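Local coordinates for putative restriction endonuclease domain-containing protein (Anabaena variabilis, PDB 3OT2) that is of unknown function but is probably a nuclease of the PD-(D/E)XK restriction endonuclease type, at residues 45-56 against 175-186. Numbering follows the deposited sequence. Where two conformers were deposited one is given.
Sequences IQSECVSVINSV and LHLSIKDLFSWL
Ile45 and Trp185 approach each other at one end of this contact, with CA atoms 5.9 Å apart, and Val56 and Leu175 at the other. Segment 45-56 is regular helix throughout. Segment 175-186 runs the opposite way along it, first as extended chain, then as the short helix 179-183. Ser178 is the N-cap of that helix, and its OG accepts from Asp181 N.

From the Ile45 end, the Trp185 indole reaches along the helix past Glu48 and Cys49 to Val52. It is sandwiched between the Glu48 side chain and the backbone of its own segment. Glu48 CG sits over one face, 3.3 Å from the centroid of the five-membered ring and 6° off the normal, a CH-pi contact. On the opposite face Leu182 CA lies over the centre and Asp181 O toward the rim. Glu48 reaches the ring with CG anti to its backbone N (chi1 -165°); the chain then bends at chi2. The SG of Cys49 stands at the edge of the six-membered ring, and Val52 CG2 approaches Trp185 CZ2 at 3.8 Å.

Apolar groups fill both ends. Ile45 CD1 meets Leu186 CD2 at 3.6 Å and also reaches the Phe183 ring, while its CG2 branch touches Leu182 CD2. Leu175 splits its methyls: CD1 presses on Val52 CG1 at 3.4 Å, a tight fit, and CD2 meets Ile53 CG1 at 4.0 Å. Away from the contact, Val50 packs on Ala65, Leu67 and Ile82 of the central mixed sheet; Ile53 also touches Trp108 and Ile110. The C-terminal segment thus covers a sheet-packed helix, consistent with a PD-(D/E)XK-type fold.

Replacing Trp185 with an alanine would probably open a gap between Glu48 and Leu182 and leave the Cys49 sulfur without its aromatic neighbour. Dispersion and CH-pi contacts, rather than polar bonds, join the two segments, so their fit depends on shape.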
loop_
_atom_site.group_PDB
_atom_site.type_symbol
_atom_site.label_atom_id
_atom_site.label_comp_id
_atom_site.label_asym_id
_atom_site.label_seq_id
_atom_site.Cartn_x
_atom_site.Cartn_y
_atom_site.Cartn_z
ATOM N N ILE A 45 -2.664 -17.746 -10.131
ATOM C CA ILE A 45 -2.568 -17.540 -8.682
ATOM C C ILE A 45 -3.961 -17.580 -8.055
ATOM O O ILE A 45 -4.134 -18.226 -7.026
ATOM C CB ILE A 45 -1.815 -16.223 -8.368
ATOM C CG1 ILE A 45 -0.293 -16.425 -8.680
ATOM C CG2 ILE A 45 -2.054 -15.792 -6.883
ATOM C CD1 ILE A 45 0.584 -15.202 -8.516
ATOM N N GLN A 46 -4.950 -16.913 -8.679
ATOM C CA GLN A 46 -6.305 -16.850 -8.152
ATOM C C GLN A 46 -6.957 -18.240 -8.013
ATOM O O GLN A 46 -7.489 -18.522 -6.941
ATOM C CB GLN A 46 -7.177 -15.966 -9.032
ATOM C CG GLN A 46 -8.515 -15.603 -8.407
ATOM C CD GLN A 46 -9.365 -14.805 -9.354
ATOM O OE1 GLN A 46 -9.173 -14.825 -10.569
ATOM N NE2 GLN A 46 -10.362 -14.113 -8.825
ATOM N N SER A 47 -6.923 -19.078 -9.086
ATOM C CA SER A 47 -7.550 -20.402 -9.071
ATOM C C SER A 47 -6.867 -21.334 -8.074
ATOM O O SER A 47 -7.557 -22.040 -7.330
ATOM C CB SER A 47 -7.553 -21.023 -10.468
ATOM O OG SER A 47 -8.417 -20.294 -11.327
ATOM N N GLU A 48 -5.531 -21.332 -8.039
ATOM C CA GLU A 48 -4.785 -22.192 -7.126
ATOM C C GLU A 48 -4.949 -21.760 -5.676
ATOM O O GLU A 48 -4.987 -22.602 -4.779
ATOM C CB GLU A 48 -3.303 -22.208 -7.502
ATOM C CG GLU A 48 -2.535 -23.345 -6.852
ATOM C CD GLU A 48 -3.032 -24.758 -7.085
ATOM O OE1 GLU A 48 -3.604 -25.030 -8.165
ATOM O OE2 GLU A 48 -2.832 -25.599 -6.180
ATOM N N CYS A 49 -5.029 -20.453 -5.444
ATOM C CA CYS A 49 -5.194 -19.900 -4.109
ATOM C C CYS A 49 -6.528 -20.319 -3.490
ATOM O O CYS A 49 -6.542 -20.705 -2.322
ATOM C CB CYS A 49 -5.068 -18.390 -4.172
ATOM S SG CYS A 49 -4.623 -17.636 -2.614
ATOM N N VAL A 50 -7.647 -20.262 -4.272
ATOM C CA VAL A 50 -8.983 -20.669 -3.798
ATOM C C VAL A 50 -8.974 -22.172 -3.470
ATOM O O VAL A 50 -9.528 -22.585 -2.457
ATOM C CB VAL A 50 -10.095 -20.331 -4.834
ATOM C CG1 VAL A 50 -11.476 -20.667 -4.293
ATOM C CG2 VAL A 50 -10.049 -18.877 -5.203
ATOM N N SER A 51 -8.332 -22.970 -4.338
ATOM C CA SER A 51 -8.230 -24.416 -4.227
ATOM C C SER A 51 -7.479 -24.820 -2.947
ATOM O O SER A 51 -7.979 -25.640 -2.169
ATOM C CB SER A 51 -7.526 -24.970 -5.468
ATOM O OG SER A 51 -7.280 -26.363 -5.364
ATOM N N VAL A 52 -6.315 -24.198 -2.708
ATOM C CA VAL A 52 -5.473 -24.501 -1.549
ATOM C C VAL A 52 -6.199 -24.088 -0.231
ATOM O O VAL A 52 -6.259 -24.896 0.696
ATOM C CB VAL A 52 -4.077 -23.863 -1.713
ATOM C CG1 VAL A 52 -3.295 -23.913 -0.415
ATOM C CG2 VAL A 52 -3.295 -24.580 -2.809
ATOM N N ILE A 53 -6.784 -22.877 -0.166
ATOM C CA ILE A 53 -7.520 -22.458 1.029
ATOM C C ILE A 53 -8.692 -23.427 1.320
ATOM O O ILE A 53 -8.826 -23.909 2.454
ATOM C CB ILE A 53 -8.007 -20.988 0.908
ATOM C CG1 ILE A 53 -6.791 -20.016 0.902
ATOM C CG2 ILE A 53 -8.999 -20.635 2.055
ATOM C CD1 ILE A 53 -7.132 -18.701 0.363
ATOM N N ASN A 54 -9.513 -23.732 0.308
ATOM C CA ASN A 54 -10.674 -24.607 0.497
ATOM C C ASN A 54 -10.268 -26.029 0.899
ATOM O O ASN A 54 -10.947 -26.632 1.747
ATOM C CB ASN A 54 -11.568 -24.623 -0.738
ATOM C CG ASN A 54 -12.537 -23.466 -0.770
ATOM O OD1 ASN A 54 -12.952 -22.945 0.262
ATOM N ND2 ASN A 54 -12.974 -23.073 -1.956
ATOM N N SER A 55 -9.116 -26.532 0.392
ATOM C CA SER A 55 -8.647 -27.871 0.782
ATOM C C SER A 55 -8.394 -27.929 2.303
ATOM O O SER A 55 -8.602 -28.967 2.908
ATOM C CB SER A 55 -7.384 -28.259 0.009
ATOM O OG SER A 55 -6.264 -27.542 0.499
ATOM N N VAL A 56 -8.025 -26.787 2.902
ATOM C CA VAL A 56 -7.739 -26.626 4.334
ATOM C C VAL A 56 -9.017 -26.307 5.147
ATOM O O VAL A 56 -9.206 -26.906 6.210
ATOM C CB VAL A 56 -6.630 -25.544 4.553
ATOM C CG1 VAL A 56 -6.433 -25.221 6.047
ATOM C CG2 VAL A 56 -5.306 -25.996 3.941
ATOM N N LEU A 175 -3.001 -23.951 7.182
ATOM C CA LEU A 175 -2.387 -23.603 5.897
ATOM C C LEU A 175 -0.999 -23.013 6.118
ATOM O O LEU A 175 -0.873 -21.934 6.708
ATOM C CB LEU A 175 -3.261 -22.617 5.101
ATOM C CG LEU A 175 -2.677 -22.124 3.757
ATOM C CD1 LEU A 175 -2.337 -23.321 2.819
ATOM C CD2 LEU A 175 -3.611 -21.132 3.085
ATOM N N HIS A 176 0.035 -23.701 5.620
ATOM C CA HIS A 176 1.419 -23.216 5.719
ATOM C C HIS A 176 1.905 -22.930 4.328
ATOM O O HIS A 176 2.358 -23.832 3.626
ATOM C CB HIS A 176 2.331 -24.231 6.437
ATOM C CG HIS A 176 1.834 -24.611 7.787
ATOM N ND1 HIS A 176 1.690 -23.674 8.794
ATOM C CD2 HIS A 176 1.428 -25.816 8.243
ATOM C CE1 HIS A 176 1.218 -24.337 9.830
ATOM N NE2 HIS A 176 1.047 -25.628 9.544
ATOM N N LEU A 177 1.743 -21.677 3.897
ATOM C CA LEU A 177 2.081 -21.281 2.541
ATOM C C LEU A 177 3.282 -20.357 2.514
ATOM O O LEU A 177 3.228 -19.247 3.049
ATOM C CB LEU A 177 0.854 -20.609 1.884
ATOM C CG LEU A 177 1.001 -20.220 0.412
ATOM C CD1 LEU A 177 1.053 -21.472 -0.459
ATOM C CD2 LEU A 177 -0.133 -19.336 -0.016
ATOM N N SER A 178 4.378 -20.820 1.894
ATOM C CA SER A 178 5.567 -19.991 1.756
ATOM C C SER A 178 5.423 -19.082 0.543
ATOM O O SER A 178 4.610 -19.366 -0.341
ATOM C CB SER A 178 6.820 -20.850 1.620
ATOM O OG SER A 178 6.813 -21.566 0.395
ATOM N N ILE A 179 6.241 -18.025 0.477
ATOM C CA ILE A 179 6.312 -17.106 -0.670
ATOM C C ILE A 179 6.689 -17.921 -1.929
ATOM O O ILE A 179 6.018 -17.806 -2.963
ATOM C CB ILE A 179 7.324 -15.954 -0.361
ATOM C CG1 ILE A 179 6.723 -14.944 0.660
ATOM C CG2 ILE A 179 7.863 -15.224 -1.626
ATOM C CD1 ILE A 179 5.506 -14.050 0.115
ATOM N N LYS A 180 7.706 -18.797 -1.810
ATOM C CA LYS A 180 8.193 -19.627 -2.918
ATOM C C LYS A 180 7.057 -20.532 -3.459
ATOM O O LYS A 180 6.894 -20.618 -4.677
ATOM C CB LYS A 180 9.439 -20.408 -2.480
ATOM C CG LYS A 180 9.515 -21.898 -2.810
ATOM C CD LYS A 180 10.951 -22.411 -2.796
ATOM C CE LYS A 180 11.581 -22.468 -1.421
ATOM N NZ LYS A 180 11.326 -23.758 -0.700
ATOM N N ASP A 181 6.230 -21.115 -2.567
ATOM C CA ASP A 181 5.106 -21.969 -2.958
ATOM C C ASP A 181 4.046 -21.174 -3.699
ATOM O O ASP A 181 3.540 -21.641 -4.720
ATOM C CB ASP A 181 4.457 -22.667 -1.739
ATOM C CG ASP A 181 5.258 -23.810 -1.127
ATOM O OD1 ASP A 181 6.155 -24.345 -1.813
ATOM O OD2 ASP A 181 4.986 -24.164 0.046
ATOM N N LEU A 182 3.704 -19.983 -3.185
ATOM C CA LEU A 182 2.698 -19.134 -3.795
ATOM C C LEU A 182 3.069 -18.769 -5.236
ATOM O O LEU A 182 2.265 -18.966 -6.140
ATOM C CB LEU A 182 2.540 -17.840 -2.970
ATOM C CG LEU A 182 1.164 -17.161 -2.927
ATOM C CD1 LEU A 182 1.199 -15.991 -1.967
ATOM C CD2 LEU A 182 0.722 -16.665 -4.277
ATOM N N PHE A 183 4.263 -18.212 -5.446
ATOM C CA PHE A 183 4.657 -17.730 -6.766
ATOM C C PHE A 183 5.126 -18.872 -7.703
ATOM O O PHE A 183 5.192 -18.661 -8.912
ATOM C CB PHE A 183 5.656 -16.560 -6.651
ATOM C CG PHE A 183 4.985 -15.416 -5.902
ATOM C CD1 PHE A 183 3.960 -14.684 -6.490
ATOM C CD2 PHE A 183 5.308 -15.140 -4.574
ATOM C CE1 PHE A 183 3.276 -13.690 -5.768
ATOM C CE2 PHE A 183 4.620 -14.144 -3.853
ATOM C CZ PHE A 183 3.605 -13.432 -4.454
ATOM N N SER A 184 5.273 -20.104 -7.188
ATOM C CA SER A 184 5.554 -21.275 -8.032
ATOM C C SER A 184 4.295 -21.624 -8.867
ATOM O O SER A 184 4.383 -22.354 -9.864
ATOM C CB SER A 184 5.980 -22.480 -7.191
ATOM O OG SER A 184 4.865 -23.082 -6.548
ATOM N N TRP A 185 3.121 -21.102 -8.450
ATOM C CA TRP A 185 1.862 -21.337 -9.159
ATOM C C TRP A 185 1.860 -20.635 -10.525
ATOM O O TRP A 185 0.951 -20.873 -11.322
ATOM C CB TRP A 185 0.664 -20.872 -8.315
ATOM C CG TRP A 185 0.535 -21.553 -6.975
ATOM C CD1 TRP A 185 1.029 -22.776 -6.613
ATOM C CD2 TRP A 185 -0.194 -21.061 -5.839
ATOM N NE1 TRP A 185 0.669 -23.065 -5.312
ATOM C CE2 TRP A 185 -0.082 -22.030 -4.816
ATOM C CE3 TRP A 185 -0.964 -19.908 -5.600
ATOM C CZ2 TRP A 185 -0.724 -21.890 -3.581
ATOM C CZ3 TRP A 185 -1.565 -19.747 -4.355
ATOM C CH2 TRP A 185 -1.435 -20.725 -3.358
ATOM N N LEU A 186 2.898 -19.809 -10.802
ATOM C CA LEU A 186 3.112 -19.122 -12.072
ATOM C C LEU A 186 3.856 -20.011 -13.066
ATOM O O LEU A 186 3.867 -19.724 -14.277
ATOM C CB LEU A 186 3.912 -17.829 -11.846
ATOM C CG LEU A 186 3.214 -16.712 -11.041
ATOM C CD1 LEU A 186 4.148 -15.506 -10.844
ATOM C CD2 LEU A 186 1.932 -16.261 -11.711
#